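Local coordinates for protein purine nucleoside phosphorylase (Schistosoma mansoni, PDB 5KO6) that probably catalyses the reversible phosphorolysis of purine nucleosides such as inosine and guanosine to the free base and ribose 1-phosphate, at residues V5-E10 / E97-I102; T116-G121 / L242-S247. All coordinates share one frame; numbering follows the deposited sequence.

Contact 1 of 2, residues V5-E10 / E97-I102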
loop_
_atom_site.group_PDB
_atom_site.type_symbol
_atom_site.label_atom_id
_atom_site.label_comp_id
_atom_site.label_asym_id
_atom_site.label_seq_id
_atom_site.Cartn_x
_atom_site.Cartn_y
_atom_site.Cartn_z
ATOM N N VAL A 5 20.953 -2.924 8.730
ATOM C CA VAL A 5 21.963 -2.292 7.895
ATOM C C VAL A 5 21.436 -2.109 6.472
ATOM O O VAL A 5 20.497 -2.780 6.032
ATOM C CB VAL A 5 23.266 -3.106 7.931
ATOM C CG1 VAL A 5 23.577 -3.538 9.368
ATOM C CG2 VAL A 5 23.197 -4.318 7.012
ATOM N N VAL A 6 22.041 -1.168 5.751
ATOM C CA VAL A 6 21.638 -0.885 4.375
ATOM C C VAL A 6 22.190 -1.965 3.453
ATOM O O VAL A 6 23.307 -2.450 3.645
ATOM C CB VAL A 6 22.121 0.519 3.967
ATOM C CG1 VAL A 6 21.819 0.810 2.491
ATOM C CG2 VAL A 6 21.466 1.556 4.851
ATOM N N ALA A 7 21.389 -2.372 2.459
ATOM C CA ALA A 7 21.811 -3.378 1.478
ATOM C C ALA A 7 22.687 -2.744 0.393
ATOM O O ALA A 7 22.380 -2.764 -0.801
ATOM C CB ALA A 7 20.594 -4.069 0.876
ATOM N N ASN A 8 23.785 -2.159 0.841
ATOM C CA ASN A 8 24.697 -1.446 -0.040
ATOM C C ASN A 8 25.862 -2.338 -0.466
ATOM O O ASN A 8 26.004 -3.495 -0.054
ATOM C CB ASN A 8 25.139 -0.107 0.563
ATOM C CG ASN A 8 25.955 -0.263 1.826
ATOM O OD1 ASN A 8 26.527 -1.317 2.092
ATOM N ND2 ASN A 8 26.027 0.806 2.612
ATOM N N TYR A 9 26.697 -1.767 -1.327
ATOM C CA TYR A 9 27.819 -2.495 -1.909
ATOM C C TYR A 9 28.803 -2.954 -0.840
ATOM O O TYR A 9 29.239 -4.110 -0.846
ATOM C CB TYR A 9 28.493 -1.563 -2.895
ATOM C CG TYR A 9 29.563 -2.145 -3.785
ATOM C CD1 TYR A 9 29.370 -3.332 -4.464
ATOM C CD2 TYR A 9 30.738 -1.448 -3.997
ATOM C CE1 TYR A 9 30.346 -3.829 -5.317
ATOM C CE2 TYR A 9 31.713 -1.931 -4.836
ATOM C CZ TYR A 9 31.513 -3.123 -5.493
ATOM O OH TYR A 9 32.507 -3.580 -6.332
ATOM N N GLU A 10 29.160 -2.063 0.093
ATOM C CA GLU A 10 30.117 -2.413 1.139
ATOM C C GLU A 10 29.583 -3.529 2.030
ATOM O O GLU A 10 30.300 -4.491 2.339
ATOM C CB GLU A 10 30.452 -1.183 1.982
ATOM C CG GLU A 10 31.057 -1.540 3.331
ATOM C CD GLU A 10 31.619 -0.346 4.079
ATOM O OE1 GLU A 10 31.122 0.785 3.883
ATOM O OE2 GLU A 10 32.572 -0.547 4.864
ATOM N N GLU A 97 16.569 -5.511 4.406
ATOM C CA GLU A 97 16.778 -6.880 4.867
ATOM C C GLU A 97 16.464 -7.882 3.762
ATOM O O GLU A 97 17.165 -8.888 3.611
ATOM C CB GLU A 97 15.931 -7.129 6.115
ATOM C CG GLU A 97 16.449 -6.371 7.329
ATOM C CD GLU A 97 15.567 -6.529 8.550
ATOM O OE1 GLU A 97 14.366 -6.230 8.459
ATOM O OE2 GLU A 97 16.084 -6.925 9.619
ATOM N N ILE A 98 15.427 -7.619 2.964
ATOM C CA ILE A 98 15.123 -8.501 1.848
ATOM C C ILE A 98 16.216 -8.428 0.791
ATOM O O ILE A 98 16.599 -9.443 0.197
ATOM C CB ILE A 98 13.749 -8.152 1.247
ATOM C CG1 ILE A 98 12.636 -8.324 2.288
ATOM C CG2 ILE A 98 13.503 -8.981 -0.017
ATOM C CD1 ILE A 98 12.532 -9.741 2.853
ATOM N N ALA A 99 16.713 -7.222 0.506
ATOM C CA ALA A 99 17.598 -7.070 -0.642
ATOM C C ALA A 99 18.983 -7.633 -0.379
ATOM O O ALA A 99 19.625 -8.131 -1.312
ATOM C CB ALA A 99 17.711 -5.604 -1.055
ATOM N N LEU A 100 19.476 -7.549 0.861
ATOM C CA LEU A 100 20.876 -7.898 1.099
ATOM C C LEU A 100 21.209 -9.327 0.694
ATOM O O LEU A 100 22.198 -9.517 -0.032
ATOM C CB LEU A 100 21.320 -7.541 2.527
ATOM C CG LEU A 100 22.818 -7.852 2.679
ATOM C CD1 LEU A 100 23.596 -6.717 3.331
ATOM C CD2 LEU A 100 23.011 -9.157 3.432
ATOM N N PRO A 101 20.445 -10.354 1.075
ATOM C CA PRO A 101 20.848 -11.714 0.675
ATOM C C PRO A 101 20.896 -11.921 -0.826
ATOM O O PRO A 101 21.775 -12.647 -1.310
ATOM C CB PRO A 101 19.814 -12.608 1.379
ATOM C CG PRO A 101 19.432 -11.793 2.586
ATOM C CD PRO A 101 19.334 -10.389 2.046
ATOM N N ILE A 102 19.998 -11.290 -1.585
ATOM C CA ILE A 102 20.009 -11.460 -3.032
ATOM C C ILE A 102 21.216 -10.759 -3.628
ATOM O O ILE A 102 21.843 -11.256 -4.568
ATOM C CB ILE A 102 18.702 -10.920 -3.642
ATOM C CG1 ILE A 102 17.474 -11.558 -2.992
ATOM C CG2 ILE A 102 18.697 -11.114 -5.167
ATOM C CD1 ILE A 102 17.426 -13.054 -3.092
#

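Contact 2 of 2, residues T116-G121 / L242-S247. With CYT (6-aminopyrimidin-2(1H)-one), chain B; R1P (1-O-phosphono-alpha-D-ribofuranose), chain C.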
loop_
_atom_site.group_PDB
_atom_site.type_symbol
_atom_site.label_atom_id
_atom_site.label_comp_id
_atom_site.label_asym_id
_atom_site.label_seq_id
_atom_site.Cartn_x
_atom_site.Cartn_y
_atom_site.Cartn_z
ATOM N N THR A 116 10.459 -21.072 -5.897
ATOM C CA THR A 116 9.139 -21.683 -5.786
ATOM C C THR A 116 8.340 -21.013 -4.676
ATOM O O THR A 116 8.894 -20.412 -3.753
ATOM C CB THR A 116 9.194 -23.197 -5.546
ATOM O OG1 THR A 116 9.899 -23.493 -4.328
ATOM C CG2 THR A 116 9.876 -23.894 -6.722
ATOM N N ASN A 117 7.019 -21.132 -4.774
ATOM C CA ASN A 117 6.134 -20.660 -3.720
ATOM C C ASN A 117 4.852 -21.478 -3.748
ATOM O O ASN A 117 4.562 -22.175 -4.722
ATOM C CB ASN A 117 5.818 -19.156 -3.861
ATOM C CG ASN A 117 5.076 -18.821 -5.155
ATOM O OD1 ASN A 117 3.946 -19.262 -5.385
ATOM N ND2 ASN A 117 5.709 -18.015 -6.002
ATOM N N LEU A 118 4.087 -21.376 -2.658
ATOM C CA LEU A 118 2.723 -21.884 -2.588
ATOM C C LEU A 118 1.783 -20.699 -2.754
ATOM O O LEU A 118 2.013 -19.629 -2.183
ATOM C CB LEU A 118 2.454 -22.550 -1.235
ATOM C CG LEU A 118 2.779 -24.044 -1.078
ATOM C CD1 LEU A 118 1.766 -24.927 -1.793
ATOM C CD2 LEU A 118 4.180 -24.365 -1.545
ATOM N N ALA A 119 0.743 -20.871 -3.562
ATOM C CA ALA A 119 -0.124 -19.757 -3.911
ATOM C C ALA A 119 -1.568 -20.220 -4.026
ATOM O O ALA A 119 -1.855 -21.411 -4.170
ATOM C CB ALA A 119 0.308 -19.122 -5.242
ATOM N N GLY A 120 -2.479 -19.252 -3.971
ATOM C CA GLY A 120 -3.888 -19.514 -4.226
ATOM C C GLY A 120 -4.203 -19.338 -5.703
ATOM O O GLY A 120 -3.691 -18.434 -6.356
ATOM N N GLY A 121 -5.055 -20.224 -6.221
ATOM C CA GLY A 121 -5.460 -20.160 -7.612
ATOM C C GLY A 121 -6.625 -19.208 -7.780
ATOM O O GLY A 121 -7.614 -19.282 -7.044
ATOM N N LEU A 242 3.135 -23.368 -6.770
ATOM C CA LEU A 242 2.357 -24.576 -6.550
ATOM C C LEU A 242 1.012 -24.150 -5.981
ATOM O O LEU A 242 0.957 -23.419 -4.990
ATOM C CB LEU A 242 3.082 -25.491 -5.563
ATOM C CG LEU A 242 2.298 -26.700 -5.037
ATOM C CD1 LEU A 242 1.794 -27.598 -6.167
ATOM C CD2 LEU A 242 3.201 -27.491 -4.087
ATOM N N ILE A 243 -0.069 -24.585 -6.615
ATOM C CA ILE A 243 -1.400 -24.105 -6.261
ATOM C C ILE A 243 -1.926 -24.904 -5.078
ATOM O O ILE A 243 -2.123 -26.121 -5.178
ATOM C CB ILE A 243 -2.340 -24.222 -7.467
ATOM C CG1 ILE A 243 -1.788 -23.410 -8.639
ATOM C CG2 ILE A 243 -3.745 -23.781 -7.088
ATOM C CD1 ILE A 243 -1.574 -21.944 -8.318
ATOM N N ALA A 244 -2.170 -24.224 -3.956
ATOM C CA ALA A 244 -2.687 -24.919 -2.776
ATOM C C ALA A 244 -4.190 -25.148 -2.851
ATOM O O ALA A 244 -4.701 -26.098 -2.249
ATOM C CB ALA A 244 -2.358 -24.118 -1.514
ATOM N N ASN A 245 -4.906 -24.301 -3.580
ATOM C CA ASN A 245 -6.361 -24.276 -3.534
ATOM C C ASN A 245 -6.803 -23.336 -4.632
ATOM O O ASN A 245 -6.013 -22.522 -5.118
ATOM C CB ASN A 245 -6.856 -23.741 -2.190
ATOM C CG ASN A 245 -6.545 -22.270 -2.008
ATOM O OD1 ASN A 245 -5.381 -21.876 -1.976
ATOM N ND2 ASN A 245 -7.587 -21.449 -1.910
ATOM N N ASN A 246 -8.076 -23.421 -4.999
ATOM C CA ASN A 246 -8.655 -22.436 -5.899
ATOM C C ASN A 246 -9.523 -21.496 -5.075
ATOM O O ASN A 246 -10.599 -21.880 -4.608
ATOM C CB ASN A 246 -9.455 -23.074 -7.036
ATOM C CG ASN A 246 -9.826 -22.054 -8.084
ATOM O OD1 ASN A 246 -10.632 -21.165 -7.825
ATOM N ND2 ASN A 246 -9.167 -22.114 -9.243
ATOM N N SER A 247 -9.040 -20.266 -4.894
ATOM C CA SER A 247 -9.717 -19.322 -4.011
ATOM C C SER A 247 -11.056 -18.874 -4.569
ATOM O O SER A 247 -11.962 -18.528 -3.802
ATOM C CB SER A 247 -8.817 -18.114 -3.755
ATOM O OG SER A 247 -7.651 -18.530 -3.079
HETATM N N3 CYT B . -2.774 -17.987 -0.587
HETATM C C4 CYT B . -3.203 -19.253 -0.622
HETATM N N1 CYT B . -0.588 -18.799 -0.111
HETATM C C2 CYT B . -1.469 -17.727 -0.337
HETATM O O2 CYT B . -1.038 -16.576 -0.282
HETATM N N4 CYT B . -4.496 -19.463 -0.876
HETATM C C5 CYT B . -2.321 -20.358 -0.403
HETATM C C6 CYT B . -1.036 -20.086 -0.153
HETATM C C5 R1P C . 0.819 -19.183 3.458
HETATM O O5 R1P C . 0.230 -20.441 3.512
HETATM C C4 R1P C . 2.313 -19.297 3.166
HETATM O O4 R1P C . 2.485 -19.971 2.040
HETATM C C1 R1P C . 3.308 -19.013 1.061
HETATM C C2 R1P C . 2.914 -17.769 1.407
HETATM O O2 R1P C . 3.868 -16.742 0.933
HETATM C C3 R1P C . 2.925 -17.862 2.915
HETATM O O3 R1P C . 4.202 -17.770 3.378
HETATM O O1 R1P C . 4.628 -19.187 1.330
HETATM P P R1P C . 5.683 -19.190 0.077
HETATM O O1P R1P C . 7.054 -18.927 0.662
HETATM O O2P R1P C . 5.250 -18.093 -0.863
HETATM O O3P R1P C . 5.608 -20.547 -0.529
#

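Contact 1 of 2, residues V5-E10 / E97-I102
Ala7 presses its methyl group into the side of helix 95-108 at Ala99 and Leu100, and Ala7 and Leu100 between them carry most of what joins the two segments. The contact is apolar: no hydrogen bond runs between 5-10 and 97-102. Ala7 CB lies 3.8 Å from Ala99 CB and 3.9 Å from Leu100 CB. Small as it is, this side chain meets the helix backbone itself, with CB 3.7 Å from Leu100 N. The CA atoms of Ala7 and Leu100 are 4.6 Å apart.

A second, looser apolar touch is made by the branched ends. Leu100 has CG anti to its own N (chi1 -177°), which carries the isobutyl group back along the N-terminal segment to Val5, where Leu100 CD1 stands 4.4 Å from Val5 CG2. The same methyl also lies near the carbonyl oxygen of Val6.

The polar part lies in the backbone of 5-10. Ala7 is the centre of an inverse gamma turn, with a weak bond of 2.9 Å from Asn8 N to Val6 O. Outside the two segments, Gln96 accepts from Ala7 N and Arg103 donates to Ala7 O, so polar groups flank the methyl contact.

Asn8 is the N-cap of helix 9-22, its OD1 taking the N-H of Asn11. Loop 5-8 is thus laid against helix 95-108 just before the first helix starts; Asn11 of that helix also touches Val5 and Leu100, while helix 224-232 packs on Ala99 through Ile229.

Contact 2 of 2, residues T116-G121 / L242-S247
Gly121 gives up more surface here than any other residue, gripped by segment 242-247 through both of its backbone polar atoms. Its N donates to Asn245 O at 2.7 Å, and its O receives Ser247 N at 2.8 Å in the carbonyl plane, through a somewhat bent bond (141° at the hydrogen). Ile243 CG2 and Asn245 O close in on the side where a side chain would stand, leaving little room for one. Asn246 lies close to the same carbonyl, but its OD1 caps Leu249 N while its ND2 donates to the carbonyls of Asn123 and Leu126.

Leu242 and Leu118 come next, bridged in parallel register further back along the strands. Leu242 N bonds Asn117 O at 2.8 Å, almost straight at 174°, and Leu242 O takes Ala119 N. The Leu118 and Leu242 side chains lie next to each other, pointing the same way, with Leu118 CD1 3.7 Å from Leu242 CD2. Val262 and Arg269 of helix 259-283 lie against this pair.

The strands also build the site. Leu118 N donates to O3P of the ribose 1-phosphate at 2.7 Å. Asn245 holds CG between its backbone N and carbonyl carbon (chi1 68°), bringing OD1 to within 2.8 Å of N4 of the bound cytosine, which donates to it; ND2 is shared between Ser247 OG and Asp250. Glu203 OE2 is hydrogen-bonded to both Ser247 OG and the base, tying Ser247 to the ligand site. Two adjacent parallel strands of the central sheet thereby contribute to the phosphate and base parts of a purine nucleoside phosphorylase pocket, here holding a pyrimidine.

How the contacts relate
From the N terminus, contact 1 comes first: helix 95-108 comes back against the loop just before helix 9-22, closing a loop of 86 residues that includes strands 29-32, 47-51, 69-75 and 78-84. Helix 95-108 then leads directly into strand 112-121, whose end opens contact 2. That loop takes in 120 residues before strand 236-246 returns beside it. The two loops follow in series, neither enclosing nor crossing the other. The centres of contact 1 and contact 2 are about 29 Å apart, on opposite sides of the chain's centre. Between contact 1 and contact 2 the nearest atoms are about 11 Å apart. Contact 1 fastens the N-terminal segment to a helix; contact 2 joins strands within the sheet.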